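Long-range contact in Cg3027-pa (Drosophila melanogaster, PDB 2VHH), which probably hydrolyses N-carbamoyl-beta-alanine to beta-alanine, ammonium and carbon dioxide, a step of pyrimidine degradation: residues C129-F134 and D205-T210. Numbering follows the deposited sequence.
Sequences CTREKF and DFNEST
Cys129 packs beside Asp205, with Cys129 CB 3.9 Å from Asp205 CB and Cys129 CA 3.1 Å from Asp205 O. Phe311 and Tyr299 lie against both side chains. At Arg131 the aliphatic stem does the touching. CD comes to 3.4 Å from Asn207 CG, while CG passes 3.6 Å from Asn207 CB and also reaches Thr210, 3.9 Å from OG1. A bend at chi3 (47°) then carries the guanidinium off the amide, their planes 72° apart. Arg131 NH2 hydrogen-bonds to Thr300 O of the second subunit. Asn207 OD1 accepts a hydrogen bond from NE of Arg131 of that subunit, and the reciprocal bond is weak. Asn207 ND2 is taken by Phe128 O, so both ends of the amide are held. Lys133, its chain bent at chi2 (-66°), brings NZ to Thr210 O at 2.7 Å, approaching from above the carbonyl plane, and also makes a cation-pi contact with Tyr211. The two segments, both within the carbon-nitrogen hydrolase domain, are thus joined by one lysine-to-carbonyl hydrogen bond and by van der Waals contacts of the arginine stem. Because that arginine spends its polar end on the neighbouring subunit, one side chain serves both the fold and the subunit interface.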
# COMPACT_ATOMS: atom_id res chain seq x y z
N CYS C 129 -37.01 21.66 -19.13
CA CYS C 129 -37.20 22.87 -18.33
C CYS C 129 -38.56 22.90 -17.63
O CYS C 129 -38.70 23.51 -16.57
CB CYS C 129 -37.04 24.10 -19.22
SG CYS C 129 -38.26 24.19 -20.55
N THR C 130 -39.54 22.23 -18.23
CA THR C 130 -40.90 22.17 -17.70
C THR C 130 -41.00 21.23 -16.50
O THR C 130 -41.81 21.44 -15.59
CB THR C 130 -41.90 21.72 -18.80
OG1 THR C 130 -41.54 20.41 -19.27
CG2 THR C 130 -41.87 22.68 -19.98
N ARG C 131 -40.16 20.20 -16.50
CA ARG C 131 -40.18 19.12 -15.50
C ARG C 131 -41.44 18.25 -15.57
O ARG C 131 -41.73 17.48 -14.65
CB ARG C 131 -39.92 19.65 -14.10
CG ARG C 131 -38.47 19.68 -13.72
CD ARG C 131 -38.20 20.69 -12.64
NE ARG C 131 -39.16 20.59 -11.55
CZ ARG C 131 -40.02 21.54 -11.21
NH1 ARG C 131 -40.04 22.69 -11.88
NH2 ARG C 131 -40.85 21.34 -10.19
N GLU C 132 -42.17 18.38 -16.67
CA GLU C 132 -43.35 17.56 -16.90
C GLU C 132 -42.94 16.24 -17.53
O GLU C 132 -42.06 16.20 -18.39
CB GLU C 132 -44.35 18.27 -17.81
CG GLU C 132 -44.87 19.60 -17.30
CD GLU C 132 -45.58 20.42 -18.37
OE1 GLU C 132 -46.15 21.47 -18.01
OE2 GLU C 132 -45.58 20.03 -19.57
N LYS C 133 -43.57 15.17 -17.09
CA LYS C 133 -43.28 13.84 -17.61
C LYS C 133 -44.20 13.49 -18.77
O LYS C 133 -43.93 12.56 -19.52
CB LYS C 133 -43.43 12.79 -16.50
CG LYS C 133 -42.48 12.98 -15.32
CD LYS C 133 -41.03 12.78 -15.72
CE LYS C 133 -40.13 12.77 -14.51
NZ LYS C 133 -38.90 11.97 -14.77
N PHE C 134 -45.27 14.25 -18.90
CA PHE C 134 -46.29 13.97 -19.90
C PHE C 134 -46.55 15.21 -20.76
O PHE C 134 -46.76 16.30 -20.22
CB PHE C 134 -47.58 13.47 -19.22
CG PHE C 134 -47.33 12.40 -18.17
CD1 PHE C 134 -47.19 12.75 -16.82
CD2 PHE C 134 -47.22 11.05 -18.52
CE1 PHE C 134 -46.95 11.77 -15.85
CE2 PHE C 134 -46.98 10.07 -17.56
CZ PHE C 134 -46.84 10.43 -16.22
N ASP C 205 -32.68 25.78 -15.68
CA ASP C 205 -33.74 25.18 -16.49
C ASP C 205 -33.39 23.74 -16.92
O ASP C 205 -34.23 23.01 -17.45
CB ASP C 205 -34.02 26.04 -17.73
CG ASP C 205 -34.43 27.46 -17.37
OD1 ASP C 205 -35.49 27.63 -16.72
OD2 ASP C 205 -33.72 28.42 -17.75
N PHE C 206 -32.14 23.35 -16.67
CA PHE C 206 -31.64 22.06 -17.11
C PHE C 206 -31.87 21.00 -16.03
O PHE C 206 -30.93 20.51 -15.40
CB PHE C 206 -30.18 22.19 -17.52
CG PHE C 206 -29.98 23.10 -18.70
CD1 PHE C 206 -30.19 24.47 -18.58
CD2 PHE C 206 -29.63 22.58 -19.94
CE1 PHE C 206 -30.04 25.31 -19.67
CE2 PHE C 206 -29.48 23.41 -21.02
CZ PHE C 206 -29.68 24.78 -20.89
N ASN C 207 -33.14 20.68 -15.83
CA ASN C 207 -33.55 19.68 -14.85
C ASN C 207 -33.50 18.30 -15.48
O ASN C 207 -34.52 17.60 -15.56
CB ASN C 207 -34.94 20.00 -14.33
CG ASN C 207 -35.10 21.45 -13.94
OD1 ASN C 207 -34.58 21.90 -12.92
ND2 ASN C 207 -35.83 22.19 -14.76
N GLU C 208 -32.31 17.92 -15.93
CA GLU C 208 -32.11 16.65 -16.60
C GLU C 208 -32.09 15.50 -15.60
O GLU C 208 -32.46 14.37 -15.94
CB GLU C 208 -30.80 16.68 -17.38
CG GLU C 208 -30.80 17.65 -18.54
CD GLU C 208 -29.69 17.36 -19.52
OE1 GLU C 208 -29.16 18.32 -20.12
OE2 GLU C 208 -29.33 16.17 -19.70
N SER C 209 -31.66 15.80 -14.38
CA SER C 209 -31.58 14.78 -13.34
C SER C 209 -32.96 14.27 -13.00
O SER C 209 -33.12 13.17 -12.48
CB SER C 209 -30.86 15.30 -12.09
OG SER C 209 -31.54 16.39 -11.53
N THR C 210 -33.96 15.09 -13.31
CA THR C 210 -35.36 14.75 -13.12
C THR C 210 -35.75 13.60 -14.04
O THR C 210 -36.54 12.74 -13.65
CB THR C 210 -36.26 15.98 -13.37
OG1 THR C 210 -35.71 17.12 -12.71
CG2 THR C 210 -37.68 15.74 -12.88